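Local structure of ZYG-9 (Caenorhabditis elegans, 2OF3) at residues 81-95 / 107-121. The protein organizes microtubules and spindle poles during mitosis and meiosis in one-cell embryos and is required for default nucleus positioning in oocytes. Sequence-based numbering, arbitrary orientation.
Sequences LLSNSDLLLKWCTLR and VLELCKVIVELIRDT
Ile114 splits its two branches among the side chains of 81-95: with CG1 anti to its carbonyl carbon (chi1 -74°) and the chain extended beyond it, CD1 reaches CB of Leu88 at 3.7 Å, the two side chains crossing at about a right angle, while CG2, anti to the backbone N, settles on CB of Ser85 and against Leu89. A beta-branched residue suits this place because it fills both directions at once, and Ser85, being small, can take the CG2 methyl directly on its CB; its OG is hydrogen-bonded by Lys11. Farther along, Val107 does likewise, CG1 meeting CB of Cys92 at 3.7 Å and CG2 meeting CB of Arg95 at 3.6 Å. Cys92 SG and Cys111 SG lie 3.8 Å apart, too far for a disulfide, and pack as compact apolar groups. At the other end, Leu81 CD1 touches both Val113 CG1 and Leu117 CD1. Leu82 sends CD2 over the last helical turn, 3.7 Å from Ile118 N, and CD1 to Thr121 CG2 at 3.9 Å; shortening Leu82 to an alanine is likely to uncover Ile118 CG1 and take a neighbouring methyl from Thr121 CG2. Thr121 OG1 donates a hydrogen bond to Leu117 O (2.7 Å) and also pairs with Thr123. Helix 78-83 supplies Leu81 and Leu82; beyond Asn84, segment 85-95 runs nearly antiparallel (155°) to 107-120, part of helix 101-120, in the all-helical TOG domain, a fold built of HEAT repeats. Helix 60-76 packs on Leu110 and Val113, helix 127-139 brings Phe133 against Leu89 and Cys111, and helix 146-163 meets Leu108 and Val115.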
loop_
_atom_site.group_PDB
_atom_site.type_symbol
_atom_site.label_atom_id
_atom_site.label_comp_id
_atom_site.label_asym_id
_atom_site.label_seq_id
_atom_site.Cartn_x
_atom_site.Cartn_y
_atom_site.Cartn_z
ATOM N N LEU A 81 -13.021 14.728 1.498
ATOM C CA LEU A 81 -11.993 13.702 1.562
ATOM C C LEU A 81 -11.756 13.057 0.200
ATOM O O LEU A 81 -10.594 12.853 -0.143
ATOM C CB LEU A 81 -12.330 12.619 2.616
ATOM C CG LEU A 81 -12.536 13.127 4.060
ATOM C CD1 LEU A 81 -12.884 11.919 4.927
ATOM C CD2 LEU A 81 -11.267 13.774 4.638
ATOM N N LEU A 82 -12.827 12.715 -0.550
ATOM C CA LEU A 82 -12.696 12.168 -1.901
ATOM C C LEU A 82 -12.011 13.128 -2.898
ATOM O O LEU A 82 -11.097 12.702 -3.648
ATOM C CB LEU A 82 -14.071 11.813 -2.494
ATOM C CG LEU A 82 -14.538 10.455 -2.050
ATOM C CD1 LEU A 82 -16.000 10.411 -2.428
ATOM C CD2 LEU A 82 -13.708 9.264 -2.732
ATOM N N SER A 83 -12.457 14.396 -2.909
ATOM C CA SER A 83 -11.938 15.408 -3.840
ATOM C C SER A 83 -10.436 15.585 -3.658
ATOM O O SER A 83 -9.732 15.897 -4.612
ATOM C CB SER A 83 -12.572 16.771 -3.568
ATOM O OG SER A 83 -13.929 16.782 -3.967
ATOM N N ASN A 84 -9.968 15.384 -2.433
ATOM C CA ASN A 84 -8.580 15.645 -2.035
ATOM C C ASN A 84 -7.821 14.404 -1.614
ATOM O O ASN A 84 -6.770 14.510 -0.998
ATOM C CB ASN A 84 -8.553 16.745 -0.933
ATOM C CG ASN A 84 -9.044 18.029 -1.458
ATOM O OD1 ASN A 84 -8.364 18.695 -2.268
ATOM N ND2 ASN A 84 -10.271 18.372 -1.114
ATOM N N SER A 85 -8.335 13.235 -1.987
ATOM C CA SER A 85 -7.783 11.955 -1.549
ATOM C C SER A 85 -6.322 11.822 -1.903
ATOM O O SER A 85 -5.515 11.347 -1.075
ATOM C CB SER A 85 -8.541 10.768 -2.137
ATOM O OG SER A 85 -8.340 10.624 -3.568
ATOM N N ASP A 86 -5.954 12.242 -3.103
ATOM C CA ASP A 86 -4.569 12.146 -3.533
ATOM C C ASP A 86 -3.631 12.960 -2.624
ATOM O O ASP A 86 -2.549 12.499 -2.283
ATOM C CB ASP A 86 -4.451 12.534 -5.031
ATOM C CG ASP A 86 -4.885 13.989 -5.326
ATOM O OD1 ASP A 86 -6.016 14.375 -4.916
ATOM O OD2 ASP A 86 -4.109 14.770 -5.993
ATOM N N LEU A 87 -4.045 14.138 -2.199
ATOM C CA LEU A 87 -3.182 15.020 -1.382
ATOM C C LEU A 87 -3.164 14.570 0.043
ATOM O O LEU A 87 -2.133 14.678 0.711
ATOM C CB LEU A 87 -3.678 16.474 -1.455
ATOM C CG LEU A 87 -3.750 17.074 -2.887
ATOM C CD1 LEU A 87 -4.402 18.501 -2.869
ATOM C CD2 LEU A 87 -2.349 17.136 -3.501
ATOM N N LEU A 88 -4.299 14.060 0.522
ATOM C CA LEU A 88 -4.370 13.564 1.910
ATOM C C LEU A 88 -3.556 12.326 2.071
ATOM O O LEU A 88 -2.819 12.214 3.052
ATOM C CB LEU A 88 -5.818 13.337 2.333
ATOM C CG LEU A 88 -6.658 14.615 2.442
ATOM C CD1 LEU A 88 -8.088 14.219 2.776
ATOM C CD2 LEU A 88 -6.079 15.689 3.426
ATOM N N LEU A 89 -3.603 11.411 1.099
ATOM C CA LEU A 89 -2.788 10.214 1.166
ATOM C C LEU A 89 -1.311 10.552 1.084
ATOM O O LEU A 89 -0.509 9.948 1.806
ATOM C CB LEU A 89 -3.227 9.169 0.111
ATOM C CG LEU A 89 -4.651 8.599 0.352
ATOM C CD1 LEU A 89 -5.034 7.794 -0.895
ATOM C CD2 LEU A 89 -4.720 7.687 1.591
ATOM N N LYS A 90 -0.931 11.549 0.299
ATOM C CA LYS A 90 0.486 11.989 0.274
ATOM C C LYS A 90 0.983 12.535 1.639
ATOM O O LYS A 90 2.113 12.230 2.104
ATOM C CB LYS A 90 0.695 13.031 -0.820
ATOM C CG LYS A 90 0.717 12.438 -2.239
ATOM C CD LYS A 90 0.822 13.571 -3.246
ATOM C CE LYS A 90 1.247 13.071 -4.582
ATOM N NZ LYS A 90 0.157 12.195 -5.159
ATOM N N TRP A 91 0.170 13.383 2.259
ATOM C CA TRP A 91 0.458 13.865 3.609
ATOM C C TRP A 91 0.623 12.701 4.597
ATOM O O TRP A 91 1.527 12.726 5.411
ATOM C CB TRP A 91 -0.654 14.820 4.053
ATOM C CG TRP A 91 -0.354 15.430 5.401
ATOM C CD1 TRP A 91 0.378 16.569 5.649
ATOM C CD2 TRP A 91 -0.745 14.890 6.702
ATOM N NE1 TRP A 91 0.443 16.778 7.014
ATOM C CE2 TRP A 91 -0.231 15.779 7.687
ATOM C CE3 TRP A 91 -1.485 13.745 7.117
ATOM C CZ2 TRP A 91 -0.437 15.569 9.100
ATOM C CZ3 TRP A 91 -1.704 13.533 8.513
ATOM C CH2 TRP A 91 -1.165 14.453 9.486
ATOM N N CYS A 92 -0.238 11.688 4.534
ATOM C CA CYS A 92 -0.107 10.477 5.332
ATOM C C CYS A 92 1.219 9.752 5.058
ATOM O O CYS A 92 1.828 9.263 6.012
ATOM C CB CYS A 92 -1.294 9.521 5.084
ATOM S SG CYS A 92 -2.929 10.150 5.724
ATOM N N THR A 93 1.715 9.708 3.805
ATOM C CA THR A 93 2.996 9.054 3.571
ATOM C C THR A 93 4.143 9.744 4.307
ATOM O O THR A 93 5.109 9.077 4.681
ATOM C CB THR A 93 3.393 8.909 2.048
ATOM O OG1 THR A 93 3.594 10.219 1.502
ATOM C CG2 THR A 93 2.315 8.199 1.247
ATOM N N LEU A 94 4.063 11.073 4.489
ATOM C CA LEU A 94 5.077 11.834 5.233
ATOM C C LEU A 94 5.126 11.358 6.689
ATOM O O LEU A 94 6.223 11.210 7.275
ATOM C CB LEU A 94 4.768 13.331 5.167
ATOM C CG LEU A 94 4.764 14.052 3.816
ATOM C CD1 LEU A 94 4.542 15.510 4.062
ATOM C CD2 LEU A 94 6.061 13.830 3.090
ATOM N N ARG A 95 3.948 11.095 7.245
ATOM C CA ARG A 95 3.809 10.463 8.560
ATOM C C ARG A 95 4.345 9.069 8.650
ATOM O O ARG A 95 4.708 8.649 9.729
ATOM C CB ARG A 95 2.355 10.459 9.055
ATOM C CG ARG A 95 1.697 11.826 9.054
ATOM C CD ARG A 95 2.478 12.814 9.936
ATOM N NE ARG A 95 2.600 14.025 9.157
ATOM C CZ ARG A 95 3.723 14.633 8.830
ATOM N NH1 ARG A 95 4.874 14.237 9.269
ATOM N NH2 ARG A 95 3.649 15.700 8.086
ATOM N N VAL A 107 -3.283 8.154 11.680
ATOM C CA VAL A 107 -3.000 8.245 10.231
ATOM C C VAL A 107 -3.641 7.068 9.528
ATOM O O VAL A 107 -4.322 7.243 8.536
ATOM C CB VAL A 107 -1.496 8.290 9.933
ATOM C CG1 VAL A 107 -1.250 8.076 8.437
ATOM C CG2 VAL A 107 -0.874 9.626 10.435
ATOM N N LEU A 108 -3.489 5.856 10.077
ATOM C CA LEU A 108 -4.028 4.679 9.398
ATOM C C LEU A 108 -5.528 4.670 9.388
ATOM O O LEU A 108 -6.140 4.175 8.453
ATOM C CB LEU A 108 -3.456 3.382 9.992
ATOM C CG LEU A 108 -1.932 3.316 9.794
ATOM C CD1 LEU A 108 -1.500 2.116 10.599
ATOM C CD2 LEU A 108 -1.565 3.097 8.307
ATOM N N GLU A 109 -6.138 5.249 10.424
ATOM C CA GLU A 109 -7.589 5.392 10.471
ATOM C C GLU A 109 -8.046 6.324 9.390
ATOM O O GLU A 109 -9.045 6.037 8.715
ATOM C CB GLU A 109 -7.977 5.936 11.832
ATOM C CG GLU A 109 -9.377 6.310 12.007
ATOM C CD GLU A 109 -9.606 6.923 13.406
ATOM O OE1 GLU A 109 -8.734 6.783 14.304
ATOM O OE2 GLU A 109 -10.673 7.525 13.596
ATOM N N LEU A 110 -7.327 7.431 9.196
ATOM C CA LEU A 110 -7.638 8.310 8.041
ATOM C C LEU A 110 -7.461 7.596 6.694
ATOM O O LEU A 110 -8.324 7.726 5.820
ATOM C CB LEU A 110 -6.854 9.641 8.054
ATOM C CG LEU A 110 -7.206 10.625 6.931
ATOM C CD1 LEU A 110 -8.727 10.991 6.935
ATOM C CD2 LEU A 110 -6.360 11.884 7.044
ATOM N N CYS A 111 -6.371 6.844 6.524
ATOM C CA CYS A 111 -6.109 6.136 5.266
ATOM C C CYS A 111 -7.251 5.166 4.993
ATOM O O CYS A 111 -7.736 5.084 3.874
ATOM C CB CYS A 111 -4.779 5.347 5.316
ATOM S SG CYS A 111 -3.331 6.413 5.363
ATOM N N LYS A 112 -7.679 4.430 6.022
ATOM C CA LYS A 112 -8.800 3.482 5.911
ATOM C C LYS A 112 -10.117 4.125 5.441
ATOM O O LYS A 112 -10.781 3.620 4.531
ATOM C CB LYS A 112 -8.968 2.702 7.237
ATOM C CG LYS A 112 -10.105 1.663 7.291
ATOM C CD LYS A 112 -9.713 0.322 6.645
ATOM C CE LYS A 112 -10.887 -0.707 6.780
ATOM N NZ LYS A 112 -11.085 -1.026 8.253
ATOM N N VAL A 113 -10.464 5.244 6.031
ATOM C CA VAL A 113 -11.687 5.953 5.698
ATOM C C VAL A 113 -11.624 6.404 4.247
ATOM O O VAL A 113 -12.597 6.284 3.503
ATOM C CB VAL A 113 -11.821 7.160 6.704
ATOM C CG1 VAL A 113 -12.548 8.320 6.156
ATOM C CG2 VAL A 113 -12.458 6.688 8.050
ATOM N N ILE A 114 -10.482 6.950 3.837
ATOM C CA ILE A 114 -10.306 7.451 2.464
ATOM C C ILE A 114 -10.426 6.319 1.422
ATOM O O ILE A 114 -11.181 6.446 0.453
ATOM C CB ILE A 114 -8.945 8.251 2.287
ATOM C CG1 ILE A 114 -9.017 9.638 2.949
ATOM C CG2 ILE A 114 -8.600 8.451 0.792
ATOM C CD1 ILE A 114 -7.638 10.260 3.088
ATOM N N VAL A 115 -9.729 5.202 1.626
ATOM C CA VAL A 115 -9.785 4.093 0.643
ATOM C C VAL A 115 -11.157 3.382 0.621
ATOM O O VAL A 115 -11.612 2.958 -0.455
ATOM C CB VAL A 115 -8.575 3.089 0.757
ATOM C CG1 VAL A 115 -7.278 3.856 0.663
ATOM C CG2 VAL A 115 -8.626 2.302 2.100
ATOM N N GLU A 116 -11.819 3.304 1.780
ATOM C CA GLU A 116 -13.262 2.877 1.816
ATOM C C GLU A 116 -14.209 3.781 1.056
ATOM O O GLU A 116 -15.041 3.272 0.322
ATOM C CB GLU A 116 -13.730 2.718 3.237
ATOM C CG GLU A 116 -13.358 1.335 3.707
ATOM C CD GLU A 116 -13.587 1.147 5.186
ATOM O OE1 GLU A 116 -13.827 2.166 5.901
ATOM O OE2 GLU A 116 -13.464 -0.016 5.618
ATOM N N LEU A 117 -14.049 5.111 1.158
ATOM C CA LEU A 117 -14.848 6.035 0.364
ATOM C C LEU A 117 -14.552 5.941 -1.107
ATOM O O LEU A 117 -15.477 5.981 -1.944
ATOM C CB LEU A 117 -14.614 7.495 0.809
ATOM C CG LEU A 117 -15.336 7.989 2.079
ATOM C CD1 LEU A 117 -14.691 9.347 2.564
ATOM C CD2 LEU A 117 -16.816 8.114 1.746
ATOM N N ILE A 118 -13.271 5.792 -1.468
ATOM C CA ILE A 118 -12.922 5.543 -2.872
ATOM C C ILE A 118 -13.586 4.251 -3.345
ATOM O O ILE A 118 -14.240 4.226 -4.432
ATOM C CB ILE A 118 -11.382 5.476 -3.059
ATOM C CG1 ILE A 118 -10.748 6.844 -2.797
ATOM C CG2 ILE A 118 -10.980 4.908 -4.496
ATOM C CD1 ILE A 118 -9.145 6.766 -2.641
ATOM N N ARG A 119 -13.447 3.175 -2.561
ATOM C CA ARG A 119 -14.060 1.892 -2.972
ATOM C C ARG A 119 -15.602 1.999 -3.110
ATOM O O ARG A 119 -16.169 1.680 -4.164
ATOM C CB ARG A 119 -13.699 0.762 -1.997
ATOM C CG ARG A 119 -14.399 -0.577 -2.374
ATOM C CD ARG A 119 -14.390 -1.546 -1.189
ATOM N NE ARG A 119 -15.142 -0.934 -0.110
ATOM C CZ ARG A 119 -15.041 -1.251 1.176
ATOM N NH1 ARG A 119 -14.199 -2.212 1.605
ATOM N NH2 ARG A 119 -15.790 -0.577 2.050
ATOM N N ASP A 120 -16.270 2.448 -2.048
ATOM C CA ASP A 120 -17.760 2.561 -2.039
ATOM C C ASP A 120 -18.348 3.439 -3.120
ATOM O O ASP A 120 -19.461 3.151 -3.592
ATOM C CB ASP A 120 -18.262 3.033 -0.663
ATOM C CG ASP A 120 -17.908 2.067 0.424
ATOM O OD1 ASP A 120 -17.612 0.868 0.154
ATOM O OD2 ASP A 120 -17.897 2.471 1.585
ATOM N N THR A 121 -17.651 4.499 -3.516
ATOM C CA THR A 121 -18.197 5.379 -4.514
ATOM C C THR A 121 -17.754 4.959 -5.905
ATOM O O THR A 121 -18.122 5.602 -6.866
ATOM C CB THR A 121 -17.798 6.822 -4.287
ATOM O OG1 THR A 121 -16.363 6.965 -4.344
ATOM C CG2 THR A 121 -18.282 7.259 -2.940
#